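PDB 5JQC: Lmo1076 protein from Listeria monocytogenes serovar 1/2a, which probably acts as a cell-wall-degrading autolysin with amidase activity, this part being a string of three SH3-like GW modules. Local coordinates for residues 15-20 with 67-73. Numbering follows the deposited sequence.
With SO4 (sulfate ion), chain F.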
loop_
_atom_site.group_PDB
_atom_site.type_symbol
_atom_site.label_atom_id
_atom_site.label_comp_id
_atom_site.label_asym_id
_atom_site.label_seq_id
_atom_site.Cartn_x
_atom_site.Cartn_y
_atom_site.Cartn_z
ATOM N N ASP A 15 6.853 -37.847 25.240
ATOM C CA ASP A 15 6.593 -36.542 25.834
ATOM C C ASP A 15 5.142 -36.112 25.634
ATOM O O ASP A 15 4.570 -36.284 24.559
ATOM C CB ASP A 15 7.506 -35.486 25.207
ATOM C CG ASP A 15 8.977 -35.835 25.341
ATOM O OD1 ASP A 15 9.461 -36.066 26.482
ATOM O OD2 ASP A 15 9.649 -35.879 24.288
ATOM N N THR A 16 4.572 -35.506 26.677
ATOM C CA THR A 16 3.228 -34.958 26.613
ATOM C C THR A 16 3.173 -33.724 25.725
ATOM O O THR A 16 4.063 -32.866 25.777
ATOM C CB THR A 16 2.740 -34.573 28.004
ATOM O OG1 THR A 16 2.813 -35.714 28.857
ATOM C CG2 THR A 16 1.278 -34.070 27.938
ATOM N N ILE A 17 2.113 -33.635 24.920
ATOM C CA ILE A 17 1.794 -32.420 24.167
ATOM C C ILE A 17 1.128 -31.442 25.133
ATOM O O ILE A 17 0.013 -31.678 25.605
ATOM C CB ILE A 17 0.891 -32.720 22.962
ATOM C CG1 ILE A 17 1.547 -33.764 22.054
ATOM C CG2 ILE A 17 0.630 -31.443 22.145
ATOM C CD1 ILE A 17 0.730 -34.140 20.865
ATOM N N LYS A 18 1.815 -30.337 25.433
ATOM C CA LYS A 18 1.343 -29.422 26.469
ATOM C C LYS A 18 0.398 -28.359 25.918
ATOM O O LYS A 18 -0.429 -27.822 26.666
ATOM C CB LYS A 18 2.538 -28.742 27.133
ATOM C CG LYS A 18 3.551 -29.720 27.755
ATOM C CD LYS A 18 4.791 -28.964 28.278
ATOM C CE LYS A 18 5.615 -29.847 29.198
ATOM N NZ LYS A 18 6.754 -29.133 29.831
ATOM N N GLN A 19 0.574 -27.989 24.644
ATOM C CA GLN A 19 -0.208 -26.954 23.974
ATOM C C GLN A 19 -0.257 -27.254 22.488
ATOM O O GLN A 19 0.705 -27.751 21.902
ATOM C CB GLN A 19 0.371 -25.541 24.134
ATOM C CG GLN A 19 0.651 -25.116 25.570
ATOM C CD GLN A 19 1.184 -23.709 25.620
ATOM O OE1 GLN A 19 1.243 -23.024 24.592
ATOM N NE2 GLN A 19 1.578 -23.264 26.809
ATOM N N GLN A 20 -1.387 -26.932 21.876
ATOM C CA GLN A 20 -1.481 -27.081 20.432
ATOM C C GLN A 20 -2.406 -26.005 19.886
ATOM O O GLN A 20 -3.381 -25.641 20.545
ATOM C CB GLN A 20 -1.997 -28.473 20.075
ATOM C CG GLN A 20 -1.857 -28.843 18.615
ATOM C CD GLN A 20 -2.181 -30.304 18.430
ATOM O OE1 GLN A 20 -2.506 -30.990 19.404
ATOM N NE2 GLN A 20 -2.088 -30.798 17.196
ATOM N N LYS A 67 -0.142 -25.707 11.964
ATOM C CA LYS A 67 -0.360 -25.969 13.378
ATOM C C LYS A 67 0.964 -25.811 14.101
ATOM O O LYS A 67 2.034 -25.933 13.500
ATOM C CB LYS A 67 -0.890 -27.383 13.659
ATOM C CG LYS A 67 -2.137 -27.830 12.906
ATOM C CD LYS A 67 -2.500 -29.260 13.335
ATOM C CE LYS A 67 -3.625 -29.837 12.472
ATOM N NZ LYS A 67 -4.884 -29.062 12.619
ATOM N N GLU A 68 0.881 -25.548 15.404
ATOM C CA GLU A 68 2.051 -25.579 16.275
ATOM C C GLU A 68 1.692 -26.374 17.513
ATOM O O GLU A 68 0.554 -26.316 17.976
ATOM C CB GLU A 68 2.517 -24.185 16.695
ATOM C CG GLU A 68 2.620 -23.190 15.559
ATOM C CD GLU A 68 3.459 -21.976 15.932
ATOM O OE1 GLU A 68 3.839 -21.882 17.124
ATOM O OE2 GLU A 68 3.732 -21.131 15.038
ATOM N N GLY A 69 2.671 -27.094 18.055
ATOM C CA GLY A 69 2.497 -27.858 19.279
ATOM C C GLY A 69 3.785 -27.892 20.079
ATOM O O GLY A 69 4.881 -27.932 19.503
ATOM N N THR A 70 3.682 -27.848 21.401
ATOM C CA THR A 70 4.866 -27.801 22.242
ATOM C C THR A 70 4.944 -29.047 23.107
ATOM O O THR A 70 3.921 -29.650 23.446
ATOM C CB THR A 70 4.883 -26.543 23.124
ATOM O OG1 THR A 70 3.841 -26.610 24.108
ATOM C CG2 THR A 70 4.704 -25.302 22.265
ATOM N N THR A 71 6.173 -29.457 23.406
ATOM C CA THR A 71 6.456 -30.422 24.458
ATOM C C THR A 71 7.605 -29.876 25.283
ATOM O O THR A 71 8.174 -28.826 24.957
ATOM C CB THR A 71 6.853 -31.795 23.908
ATOM O OG1 THR A 71 8.234 -31.767 23.537
ATOM C CG2 THR A 71 6.039 -32.169 22.692
ATOM N N SER A 72 7.998 -30.616 26.317
ATOM C CA SER A 72 9.156 -30.239 27.115
ATOM C C SER A 72 10.433 -30.039 26.285
ATOM O O SER A 72 11.361 -29.352 26.738
ATOM C CB SER A 72 9.362 -31.306 28.179
ATOM O OG SER A 72 10.393 -30.945 29.070
ATOM N N ARG A 73 10.510 -30.603 25.080
ATOM C CA ARG A 73 11.740 -30.485 24.313
ATOM C C ARG A 73 11.741 -29.339 23.306
ATOM O O ARG A 73 12.807 -29.035 22.767
ATOM C CB ARG A 73 12.036 -31.789 23.570
ATOM C CG ARG A 73 12.326 -32.961 24.491
ATOM C CD ARG A 73 12.422 -34.243 23.680
ATOM N NE ARG A 73 12.537 -35.405 24.553
ATOM C CZ ARG A 73 13.695 -35.848 25.049
ATOM N NH1 ARG A 73 13.727 -36.907 25.843
ATOM N NH2 ARG A 73 14.822 -35.232 24.745
HETATM S S SO4 F . 4.504 -26.603 32.340
HETATM O O1 SO4 F . 3.969 -25.312 31.906
HETATM O O2 SO4 F . 3.487 -27.647 32.303
HETATM O O3 SO4 F . 5.582 -27.014 31.435
HETATM O O4 SO4 F . 4.943 -26.449 33.728
HETATM O O HOH W 1 9.121 -33.761 22.353
HETATM O O HOH W 2 6.403 -32.743 27.044
#
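At the edge of the Arg73 guanidinium, in its plane, sits OD2 of Asp15; the carboxylate as a whole is turned 51° from that plane. NE donates to OD2 at 2.9 Å, forming a salt bridge. It reaches OD2 from the syn side, somewhat out of the carboxylate plane, and the bond is bent (138°). The pair lies in the loop leading into strand 19-29 and the turn leaving strand 62-71, antiparallel neighbours in the five-stranded sheet of the first GW module, an SH3-like domain. With CG turned opposite the carbonyl carbon (chi1 -57°), the carboxylate of Asp15 reaches the stretched Arg73 chain, which passes it roughly at right angles. OD2 also accepts from Asn43 ND2 and from a water, so three donors converge on this single oxygen, which probably stabilises its negative charge. Thr71 OG1 accepts from Arg73 N at 3.0 Å, an ST turn at the end of strand 62-71. Beside it, Thr71 CB packs on Asp15 CB and lies 3.5 Å from Thr16 O; a second water joins Thr16 O to Ser72 N. Farther along, Lys18 N donates to Thr70 O and Thr70 N to Gln19 O, both bonds 3.0 Å long. CA-H...O contacts accompany them, among them Gly69 CA to Gln19 O. Gln20 and Gly69 form a non-hydrogen-bonded pair. On the face carrying Gln19 and Thr70, the Thr70 hydroxyl oxygen lies against Gln19 CB and CG. On the face carrying Gln20, its extended side chain meets Lys67 obliquely; both touch Trp88, and Lys67 NZ is hydrogen-bonded to Asn22 OD1. The extended Lys18 chain runs past Ser72, its NZ 3.8 Å from Ser72 CB, and ends in a 2.9 Å hydrogen bond from NZ to O3 of a sulfate ion.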